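Local coordinates for Myo-inositol 2-dehydrogenase (Lactobacillus plantarum WCFS1, PDB 3CEA), which probably catalyses the NAD-dependent oxidation of myo-inositol at its 2-hydroxyl to the corresponding ketone, scyllo-inosose, at residues Y155-G160 with Q251-V256; G181-M186 with G226-K231; H189-I194 with A238-G243. One frame throughout, in Å; residues are numbered along the deposited sequence.

Interaction 1 (Y155-G160 with Q251-V256)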
loop_
_atom_site.group_PDB
_atom_site.type_symbol
_atom_site.label_atom_id
_atom_site.label_comp_id
_atom_site.label_asym_id
_atom_site.label_seq_id
_atom_site.Cartn_x
_atom_site.Cartn_y
_atom_site.Cartn_z
ATOM N N TYR A 155 -3.819 -9.483 -21.510
ATOM C CA TYR A 155 -3.514 -8.061 -21.668
ATOM C C TYR A 155 -2.275 -7.647 -20.888
ATOM O O TYR A 155 -2.028 -8.139 -19.785
ATOM C CB TYR A 155 -4.712 -7.202 -21.240
ATOM C CG TYR A 155 -4.443 -5.714 -21.224
ATOM C CD1 TYR A 155 -4.544 -4.956 -22.391
ATOM C CD2 TYR A 155 -4.094 -5.062 -20.042
ATOM C CE1 TYR A 155 -4.299 -3.589 -22.385
ATOM C CE2 TYR A 155 -3.842 -3.693 -20.022
ATOM C CZ TYR A 155 -3.948 -2.963 -21.200
ATOM O OH TYR A 155 -3.716 -1.608 -21.193
HETATM N N MSE A 156 -1.506 -6.726 -21.465
HETATM C CA MSE A 156 -0.309 -6.201 -20.821
HETATM C C MSE A 156 -0.226 -4.691 -20.969
HETATM O O MSE A 156 -0.606 -4.132 -21.997
HETATM C CB MSE A 156 0.953 -6.863 -21.380
HETATM C CG MSE A 156 1.035 -8.365 -21.103
HETATM SE SE MSE A 156 2.731 -9.149 -21.604
HETATM C CE MSE A 156 3.921 -8.142 -20.412
ATOM N N ARG A 157 0.276 -4.035 -19.929
ATOM C CA ARG A 157 0.369 -2.584 -19.917
ATOM C C ARG A 157 1.744 -2.158 -19.428
ATOM O O ARG A 157 2.163 -2.519 -18.329
ATOM C CB ARG A 157 -0.736 -1.997 -19.039
ATOM C CG ARG A 157 -0.837 -0.483 -19.070
ATOM C CD ARG A 157 -2.070 0.003 -18.312
ATOM N NE ARG A 157 -2.203 -0.598 -16.982
ATOM C CZ ARG A 157 -1.556 -0.185 -15.892
ATOM N NH1 ARG A 157 -0.707 0.841 -15.954
ATOM N NH2 ARG A 157 -1.755 -0.805 -14.732
ATOM N N GLY A 158 2.445 -1.400 -20.266
ATOM C CA GLY A 158 3.770 -0.904 -19.938
ATOM C C GLY A 158 3.782 0.605 -19.835
ATOM O O GLY A 158 3.344 1.299 -20.753
ATOM N N TYR A 159 4.273 1.101 -18.702
ATOM C CA TYR A 159 4.474 2.525 -18.466
ATOM C C TYR A 159 5.964 2.805 -18.331
ATOM O O TYR A 159 6.677 2.082 -17.626
ATOM C CB TYR A 159 3.781 2.958 -17.171
ATOM C CG TYR A 159 2.302 3.276 -17.265
ATOM C CD1 TYR A 159 1.496 2.717 -18.256
ATOM C CD2 TYR A 159 1.702 4.113 -16.325
ATOM C CE1 TYR A 159 0.138 3.003 -18.323
ATOM C CE2 TYR A 159 0.346 4.399 -16.379
ATOM C CZ TYR A 159 -0.431 3.844 -17.380
ATOM O OH TYR A 159 -1.777 4.129 -17.438
ATOM N N GLY A 160 6.423 3.858 -19.003
ATOM C CA GLY A 160 7.801 4.322 -18.904
ATOM C C GLY A 160 7.822 5.834 -18.938
ATOM O O GLY A 160 7.941 6.438 -20.007
ATOM N N GLN A 251 8.350 6.631 -13.243
ATOM C CA GLN A 251 7.367 5.551 -13.220
ATOM C C GLN A 251 7.718 4.496 -14.255
ATOM O O GLN A 251 7.755 4.784 -15.454
ATOM C CB GLN A 251 5.954 6.092 -13.478
ATOM C CG GLN A 251 4.834 5.042 -13.386
ATOM C CD GLN A 251 4.475 4.661 -11.954
ATOM O OE1 GLN A 251 4.822 5.362 -10.999
ATOM N NE2 GLN A 251 3.769 3.542 -11.801
ATOM N N VAL A 252 7.990 3.280 -13.781
ATOM C CA VAL A 252 8.260 2.142 -14.652
ATOM C C VAL A 252 7.428 0.962 -14.162
ATOM O O VAL A 252 7.707 0.359 -13.120
ATOM C CB VAL A 252 9.770 1.787 -14.742
ATOM C CG1 VAL A 252 9.972 0.556 -15.608
ATOM C CG2 VAL A 252 10.567 2.947 -15.324
ATOM N N GLU A 253 6.404 0.642 -14.941
ATOM C CA GLU A 253 5.321 -0.204 -14.488
ATOM C C GLU A 253 4.962 -1.206 -15.575
ATOM O O GLU A 253 4.856 -0.848 -16.751
ATOM C CB GLU A 253 4.118 0.685 -14.155
ATOM C CG GLU A 253 2.974 0.025 -13.403
ATOM C CD GLU A 253 1.763 0.951 -13.265
ATOM O OE1 GLU A 253 1.901 2.175 -13.509
ATOM O OE2 GLU A 253 0.671 0.455 -12.914
ATOM N N LEU A 254 4.797 -2.464 -15.176
ATOM C CA LEU A 254 4.304 -3.499 -16.074
ATOM C C LEU A 254 3.172 -4.277 -15.420
ATOM O O LEU A 254 3.321 -4.800 -14.311
ATOM C CB LEU A 254 5.424 -4.455 -16.500
ATOM C CG LEU A 254 5.100 -5.468 -17.610
ATOM C CD1 LEU A 254 4.873 -4.782 -18.958
ATOM C CD2 LEU A 254 6.204 -6.508 -17.734
ATOM N N GLU A 255 2.043 -4.345 -16.118
ATOM C CA GLU A 255 0.899 -5.116 -15.661
ATOM C C GLU A 255 0.641 -6.268 -16.614
ATOM O O GLU A 255 0.398 -6.059 -17.802
ATOM C CB GLU A 255 -0.346 -4.232 -15.557
ATOM C CG GLU A 255 -1.615 -4.981 -15.167
ATOM C CD GLU A 255 -2.857 -4.141 -15.349
ATOM O OE1 GLU A 255 -3.106 -3.248 -14.511
ATOM O OE2 GLU A 255 -3.584 -4.372 -16.336
ATOM N N VAL A 256 0.707 -7.486 -16.094
ATOM C CA VAL A 256 0.349 -8.652 -16.879
ATOM C C VAL A 256 -0.988 -9.186 -16.376
ATOM O O VAL A 256 -1.083 -9.762 -15.290
ATOM C CB VAL A 256 1.438 -9.739 -16.868
ATOM C CG1 VAL A 256 1.187 -10.733 -17.987
ATOM C CG2 VAL A 256 2.823 -9.117 -17.031
#

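Interaction 2 (G181-M186 with G226-K231)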
loop_
_atom_site.group_PDB
_atom_site.type_symbol
_atom_site.label_atom_id
_atom_site.label_comp_id
_atom_site.label_asym_id
_atom_site.label_seq_id
_atom_site.Cartn_x
_atom_site.Cartn_y
_atom_site.Cartn_z
ATOM N N GLY A 181 12.341 9.475 -31.301
ATOM C CA GLY A 181 10.978 9.673 -30.825
ATOM C C GLY A 181 10.674 8.936 -29.535
ATOM O O GLY A 181 11.451 8.090 -29.092
ATOM N N ILE A 182 9.524 9.254 -28.950
ATOM C CA ILE A 182 9.120 8.736 -27.642
ATOM C C ILE A 182 8.922 7.210 -27.592
ATOM O O ILE A 182 9.296 6.571 -26.609
ATOM C CB ILE A 182 7.862 9.492 -27.096
ATOM C CG1 ILE A 182 7.538 9.078 -25.652
ATOM C CG2 ILE A 182 6.652 9.311 -28.019
ATOM C CD1 ILE A 182 8.469 9.670 -24.605
ATOM N N PHE A 183 8.349 6.637 -28.650
ATOM C CA PHE A 183 8.087 5.195 -28.707
ATOM C C PHE A 183 9.379 4.389 -28.805
ATOM O O PHE A 183 9.486 3.308 -28.226
ATOM C CB PHE A 183 7.169 4.842 -29.885
ATOM C CG PHE A 183 5.770 5.375 -29.755
ATOM C CD1 PHE A 183 4.836 4.736 -28.942
ATOM C CD2 PHE A 183 5.376 6.508 -30.463
ATOM C CE1 PHE A 183 3.534 5.224 -28.830
ATOM C CE2 PHE A 183 4.077 7.002 -30.354
ATOM C CZ PHE A 183 3.155 6.356 -29.537
ATOM N N VAL A 184 10.351 4.922 -29.541
ATOM C CA VAL A 184 11.647 4.269 -29.706
ATOM C C VAL A 184 12.504 4.405 -28.442
ATOM O O VAL A 184 13.117 3.432 -27.994
ATOM C CB VAL A 184 12.399 4.802 -30.958
ATOM C CG1 VAL A 184 13.872 4.398 -30.943
ATOM C CG2 VAL A 184 11.728 4.305 -32.228
ATOM N N ASP A 185 12.527 5.605 -27.866
ATOM C CA ASP A 185 13.362 5.883 -26.703
ATOM C C ASP A 185 12.803 5.278 -25.412
ATOM O O ASP A 185 13.536 4.632 -24.665
ATOM C CB ASP A 185 13.589 7.390 -26.546
ATOM C CG ASP A 185 14.771 7.712 -25.643
ATOM O OD1 ASP A 185 15.848 7.093 -25.811
ATOM O OD2 ASP A 185 14.624 8.595 -24.769
HETATM N N MSE A 186 11.512 5.485 -25.153
HETATM C CA MSE A 186 10.885 4.948 -23.949
HETATM C C MSE A 186 10.326 3.534 -24.120
HETATM O O MSE A 186 10.790 2.593 -23.471
HETATM C CB MSE A 186 9.778 5.874 -23.433
HETATM C CG MSE A 186 10.236 6.998 -22.518
HETATM SE SE MSE A 186 11.379 6.506 -20.982
HETATM C CE MSE A 186 10.879 4.619 -20.663
ATOM N N GLY A 226 3.543 9.374 -25.561
ATOM C CA GLY A 226 3.159 8.464 -26.626
ATOM C C GLY A 226 2.380 7.303 -26.050
ATOM O O GLY A 226 2.889 6.567 -25.205
ATOM N N VAL A 227 1.139 7.146 -26.499
ATOM C CA VAL A 227 0.312 6.017 -26.088
ATOM C C VAL A 227 0.083 5.112 -27.291
ATOM O O VAL A 227 -0.365 5.571 -28.345
ATOM C CB VAL A 227 -1.047 6.467 -25.489
ATOM C CG1 VAL A 227 -1.804 5.277 -24.910
ATOM C CG2 VAL A 227 -0.845 7.530 -24.411
ATOM N N ALA A 228 0.404 3.831 -27.131
ATOM C CA ALA A 228 0.199 2.845 -28.189
ATOM C C ALA A 228 -0.653 1.673 -27.719
ATOM O O ALA A 228 -0.485 1.186 -26.602
ATOM C CB ALA A 228 1.530 2.342 -28.715
ATOM N N GLN A 229 -1.571 1.235 -28.577
ATOM C CA GLN A 229 -2.284 -0.018 -28.374
ATOM C C GLN A 229 -1.854 -1.006 -29.452
ATOM O O GLN A 229 -1.647 -0.616 -30.604
ATOM C CB GLN A 229 -3.798 0.190 -28.391
ATOM C CG GLN A 229 -4.593 -1.030 -27.918
ATOM C CD GLN A 229 -6.051 -0.723 -27.658
ATOM O OE1 GLN A 229 -6.378 0.132 -26.835
ATOM N NE2 GLN A 229 -6.938 -1.429 -28.349
ATOM N N LEU A 230 -1.716 -2.277 -29.069
ATOM C CA LEU A 230 -1.182 -3.306 -29.959
ATOM C C LEU A 230 -2.039 -4.568 -29.995
ATOM O O LEU A 230 -2.560 -5.016 -28.972
ATOM C CB LEU A 230 0.253 -3.690 -29.563
ATOM C CG LEU A 230 1.357 -2.648 -29.337
ATOM C CD1 LEU A 230 2.568 -3.312 -28.697
ATOM C CD2 LEU A 230 1.770 -1.936 -30.621
ATOM N N LYS A 231 -2.167 -5.138 -31.187
ATOM C CA LYS A 231 -2.808 -6.429 -31.372
ATOM C C LYS A 231 -1.698 -7.455 -31.559
ATOM O O LYS A 231 -0.848 -7.295 -32.438
ATOM C CB LYS A 231 -3.732 -6.389 -32.593
ATOM C CG LYS A 231 -4.641 -7.598 -32.739
ATOM C CD LYS A 231 -5.483 -7.520 -34.008
ATOM C CE LYS A 231 -6.448 -8.701 -34.094
ATOM N NZ LYS A 231 -7.285 -8.660 -35.331
#

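Interaction 3 (H189-I194 with A238-G243). With NAD (nicotinamide-adenine-dinucleotide), chain E.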
loop_
_atom_site.group_PDB
_atom_site.type_symbol
_atom_site.label_atom_id
_atom_site.label_comp_id
_atom_site.label_asym_id
_atom_site.label_seq_id
_atom_site.Cartn_x
_atom_site.Cartn_y
_atom_site.Cartn_z
ATOM N N HIS A 189 11.522 -0.820 -24.416
ATOM C CA HIS A 189 11.774 -1.737 -23.311
ATOM C C HIS A 189 10.573 -2.630 -23.043
ATOM O O HIS A 189 10.720 -3.845 -22.895
ATOM C CB HIS A 189 12.119 -0.958 -22.046
ATOM C CG HIS A 189 13.439 -0.258 -22.105
ATOM N ND1 HIS A 189 14.631 -0.894 -21.833
ATOM C CD2 HIS A 189 13.754 1.027 -22.392
ATOM C CE1 HIS A 189 15.624 -0.032 -21.954
ATOM N NE2 HIS A 189 15.119 1.141 -22.290
ATOM N N ASP A 190 9.393 -2.016 -22.983
ATOM C CA ASP A 190 8.137 -2.730 -22.752
ATOM C C ASP A 190 7.786 -3.649 -23.918
ATOM O O ASP A 190 7.250 -4.742 -23.714
ATOM C CB ASP A 190 6.993 -1.746 -22.495
ATOM C CG ASP A 190 7.260 -0.824 -21.314
ATOM O OD1 ASP A 190 7.643 -1.332 -20.232
ATOM O OD2 ASP A 190 7.073 0.409 -21.466
ATOM N N ILE A 191 8.091 -3.199 -25.136
ATOM C CA ILE A 191 7.903 -4.011 -26.340
ATOM C C ILE A 191 8.657 -5.332 -26.211
ATOM O O ILE A 191 8.076 -6.404 -26.407
ATOM C CB ILE A 191 8.327 -3.251 -27.625
ATOM C CG1 ILE A 191 7.339 -2.118 -27.915
ATOM C CG2 ILE A 191 8.415 -4.208 -28.822
ATOM C CD1 ILE A 191 7.791 -1.129 -28.966
ATOM N N ASP A 192 9.939 -5.243 -25.856
ATOM C CA ASP A 192 10.773 -6.420 -25.616
ATOM C C ASP A 192 10.186 -7.308 -24.518
ATOM O O ASP A 192 10.162 -8.535 -24.649
ATOM C CB ASP A 192 12.200 -6.003 -25.251
ATOM C CG ASP A 192 13.093 -7.192 -24.926
ATOM O OD1 ASP A 192 13.445 -7.946 -25.861
ATOM O OD2 ASP A 192 13.444 -7.370 -23.736
ATOM N N LEU A 193 9.713 -6.679 -23.443
ATOM C CA LEU A 193 9.122 -7.392 -22.309
ATOM C C LEU A 193 7.864 -8.145 -22.717
ATOM O O LEU A 193 7.655 -9.285 -22.306
ATOM C CB LEU A 193 8.809 -6.427 -21.160
ATOM C CG LEU A 193 9.980 -5.784 -20.407
ATOM C CD1 LEU A 193 9.483 -4.622 -19.559
ATOM C CD2 LEU A 193 10.741 -6.800 -19.552
ATOM N N ILE A 194 7.039 -7.504 -23.539
ATOM C CA ILE A 194 5.808 -8.111 -24.033
ATOM C C ILE A 194 6.123 -9.316 -24.926
ATOM O O ILE A 194 5.506 -10.374 -24.781
ATOM C CB ILE A 194 4.904 -7.056 -24.729
ATOM C CG1 ILE A 194 4.277 -6.146 -23.668
ATOM C CG2 ILE A 194 3.806 -7.709 -25.559
ATOM C CD1 ILE A 194 3.882 -4.779 -24.166
ATOM N N ALA A 238 -2.188 -5.053 -25.834
ATOM C CA ALA A 238 -1.210 -4.345 -25.017
ATOM C C ALA A 238 -1.277 -2.837 -25.197
ATOM O O ALA A 238 -1.577 -2.341 -26.284
ATOM C CB ALA A 238 0.201 -4.858 -25.298
ATOM N N THR A 239 -1.006 -2.121 -24.110
ATOM C CA THR A 239 -0.886 -0.670 -24.128
ATOM C C THR A 239 0.522 -0.300 -23.683
ATOM O O THR A 239 1.047 -0.881 -22.731
ATOM C CB THR A 239 -1.912 -0.003 -23.187
ATOM O OG1 THR A 239 -3.234 -0.400 -23.564
ATOM C CG2 THR A 239 -1.813 1.519 -23.243
ATOM N N LEU A 240 1.127 0.657 -24.384
ATOM C CA LEU A 240 2.423 1.211 -23.996
ATOM C C LEU A 240 2.296 2.712 -23.806
ATOM O O LEU A 240 1.721 3.406 -24.649
ATOM C CB LEU A 240 3.487 0.950 -25.063
ATOM C CG LEU A 240 3.580 -0.386 -25.795
ATOM C CD1 LEU A 240 4.341 -0.174 -27.092
ATOM C CD2 LEU A 240 4.244 -1.451 -24.940
ATOM N N ILE A 241 2.841 3.208 -22.700
ATOM C CA ILE A 241 2.877 4.640 -22.446
ATOM C C ILE A 241 4.293 5.119 -22.141
ATOM O O ILE A 241 4.939 4.650 -21.200
ATOM C CB ILE A 241 1.901 5.054 -21.322
ATOM C CG1 ILE A 241 0.467 4.688 -21.719
ATOM C CG2 ILE A 241 2.035 6.548 -21.013
ATOM C CD1 ILE A 241 -0.586 5.280 -20.841
ATOM N N GLY A 242 4.773 6.039 -22.970
ATOM C CA GLY A 242 6.047 6.700 -22.750
ATOM C C GLY A 242 5.789 8.156 -22.437
ATOM O O GLY A 242 5.048 8.827 -23.155
ATOM N N GLY A 243 6.395 8.640 -21.358
ATOM C CA GLY A 243 6.213 10.019 -20.923
ATOM C C GLY A 243 7.475 10.610 -20.334
ATOM O O GLY A 243 8.441 9.887 -20.064
HETATM P PA NAD E . 24.027 11.333 -23.169
HETATM O O1A NAD E . 23.742 11.679 -21.758
HETATM O O2A NAD E . 23.721 12.455 -24.083
HETATM O O5B NAD E . 25.561 10.864 -23.297
HETATM C C5B NAD E . 26.162 10.684 -24.563
HETATM C C4B NAD E . 27.678 10.588 -24.406
HETATM O O4B NAD E . 28.276 10.115 -25.602
HETATM C C3B NAD E . 28.310 11.936 -24.097
HETATM O O3B NAD E . 29.206 11.753 -23.030
HETATM C C2B NAD E . 29.058 12.317 -25.360
HETATM O O2B NAD E . 30.263 12.998 -25.090
HETATM C C1B NAD E . 29.318 10.974 -26.024
HETATM N N9A NAD E . 29.335 11.088 -27.495
HETATM C C8A NAD E . 28.368 11.648 -28.294
HETATM N N7A NAD E . 28.758 11.549 -29.586
HETATM C C5A NAD E . 29.963 10.938 -29.622
HETATM C C6A NAD E . 30.804 10.595 -30.675
HETATM N N6A NAD E . 30.347 10.648 -31.922
HETATM N N1A NAD E . 32.005 9.961 -30.405
HETATM C C2A NAD E . 32.365 9.671 -29.099
HETATM N N3A NAD E . 31.523 10.016 -28.056
HETATM C C4A NAD E . 30.341 10.640 -28.314
HETATM O O3 NAD E . 23.185 10.031 -23.608
HETATM P PN NAD E . 22.810 8.865 -22.560
HETATM O O1N NAD E . 23.976 8.602 -21.682
HETATM O O2N NAD E . 21.494 9.204 -21.984
HETATM O O5D NAD E . 22.565 7.572 -23.482
HETATM C C5D NAD E . 23.458 7.153 -24.487
HETATM C C4D NAD E . 22.883 5.894 -25.127
HETATM O O4D NAD E . 22.375 5.027 -24.127
HETATM C C3D NAD E . 21.740 6.212 -26.081
HETATM O O3D NAD E . 21.964 5.547 -27.302
HETATM C C2D NAD E . 20.501 5.673 -25.392
HETATM O O2D NAD E . 19.604 5.085 -26.302
HETATM C C1D NAD E . 21.041 4.644 -24.408
HETATM N N1N NAD E . 20.231 4.586 -23.175
HETATM C C2N NAD E . 19.775 3.367 -22.740
HETATM C C3N NAD E . 19.003 3.273 -21.578
HETATM C C7N NAD E . 18.644 1.935 -20.996
HETATM O O7N NAD E . 17.540 1.860 -20.124
HETATM N N7N NAD E . 19.366 0.854 -21.308
HETATM C C4N NAD E . 18.696 4.429 -20.863
HETATM C C5N NAD E . 19.162 5.663 -21.312
HETATM C C6N NAD E . 19.932 5.728 -22.473
#

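Interaction 1 (Y155-G160 with Q251-V256)
Arg157 reaches across to grip two carboxylates of the neighbouring strand in the mixed sheet of the GFO/IDH/MocA C-terminal domain. Arg157 NH2 donates to Glu255 OE1 at 2.8 Å (164°) and makes a longer salt bridge to Glu253 OE2 at 3.3 Å. Both oxygens lie near the guanidinium plane but are met from above their own carboxylate planes. The arginine runs out extended, then bends at chi3 (49°), laying the guanidinium across the two acids. Arg157 NH1 also sits 3.3 Å above one face of the Tyr159 ring, toward its rim. Gln251 NE2 steadies the other oxygen, Glu253 OE1, at 2.9 Å, while Gln251 OE1 is hydrogen-bonded to His248.

Beneath these groups the antiparallel strands pair regularly, Arg157 with Glu255 and Tyr159 with Glu253 as hydrogen-bonded pairs (Tyr159 N to Glu253 O 2.8 Å). On the opposite face selenomethionine Met156 sets its CE 3.7 Å from Val256 CG2 and 3.8 Å from Leu254 CD1, and helix 182-198 packs on Met156 and Leu254.

The charged face meets the second subunit, where Glu253 pairs with Arg264 of that subunit and Glu255 OE2 bonds to its Tyr159 OH. Glu255 OE1 also pairs with Arg264 of its own chain. The strands thus turn a buried network, in which the arginines probably offset the two acids, to the subunit interface and an oily surface to the helix.

Interaction 2 (G181-M186 with G226-K231)
Phe183 lies against Gly226 and Ala228 where a helix crosses one face of the mixed sheet in the GFO/IDH/MocA C-terminal domain, an alpha/beta layer. The first turn of helix 182-198, with Gly181 at its N-cap, runs almost perpendicular to strand 226-231, at 87°, and within these segments Ile182 and Phe183 make the contact.

The phenylalanine carries the largest share of the contact. With CG opposite the carbonyl carbon (chi1 -67°), its ring reaches down to the strand, Phe183 CE1 coming within 3.5 Å of Ala228 CB and Phe183 CZ within 3.6 Å of Gly226 CA. The peptide atoms Val227 C and Ala228 N lie at the ring's edge, near its plane. Gly226 lets the helix come this near, because the place of a beta carbon there is already taken by Ile182 and the ring. Cys332 of helix 319-338 packs on both Phe183 and Ala228, making a three-way junction. Were Phe183 replaced by an alanine, a gap would probably open over Gly226, and the Ala228 methyl is likely to lose its aromatic neighbour.

Ile182 completes the fit from beside the ring, its branch methyl CG2 resting 3.9 Å from Gly226 CA.

Interaction 3 (H189-I194 with A238-G243)
Leu240 is the bump and the helix supplies the hollow: the forked end of Leu240 fits among Asp190, Ile191 and Ile194, successive residues and the next turn on one side of helix 189-194. This is the helix-on-sheet layer of the GFO/IDH/MocA C-terminal domain. Here the helix runs roughly antiparallel to strand 238-243, at 157°, with the short axes 9.4 Å apart, a spacing bridged by apolar side chains.

The two methyls of the leucine divide the work, carried to the helix by a CG set anti to the carbonyl carbon (chi1 -41°). Leu240 CD1 turns to Ile191, lying 3.7 Å from its CG1, and the two side chains cross at about a right angle. Leu240 CD2 meets both the beta carbon of Asp190 and the end of Ile194, 3.7 Å from Asp190 CB and a close 3.4 Å from Ile194 CD1. Only the stem of the aspartate is used in this packing; its carboxylate makes a salt bridge with Arg132.

A second, smaller fit works in the reverse sense. Ile194 CD1 projects from the helix into the dip over Ala238, 3.9 Å from Ala238 CB, so that it is flanked by the alternate residues Ala238 and Leu240 of the strand. The intervening Thr239, together with Ile241, points away from the helix, and both pack against the second subunit. Helix 319-338 adds cover to Ile191.

Directly before Asp190, where the helix is kinked, His189 meets the cofactor: His189 CE1 lies 3.3 Å from O7N of the NAD carboxamide.

Overall arrangement
The three contacts illustrate how the two faces of one sheet can serve different partners. Interaction 1 joins strands 153-163 and 251-258; strands 237-243 and 225-232 follow in the same mixed sheet, and helix 182-198 packs on it in interactions 2 and 3. The centres of interactions 1 and 3, and of 2 and 3, are about 7 Å apart, those of 1 and 2 about 12 Å. Along the chain, interactions 2 and 3 are nested inside the span closed by interaction 1 and alternate with each other. All belong to the C-terminal domain, forming a continuous core that borders the second subunit on one side and, through the helix, the bound NAD on the other.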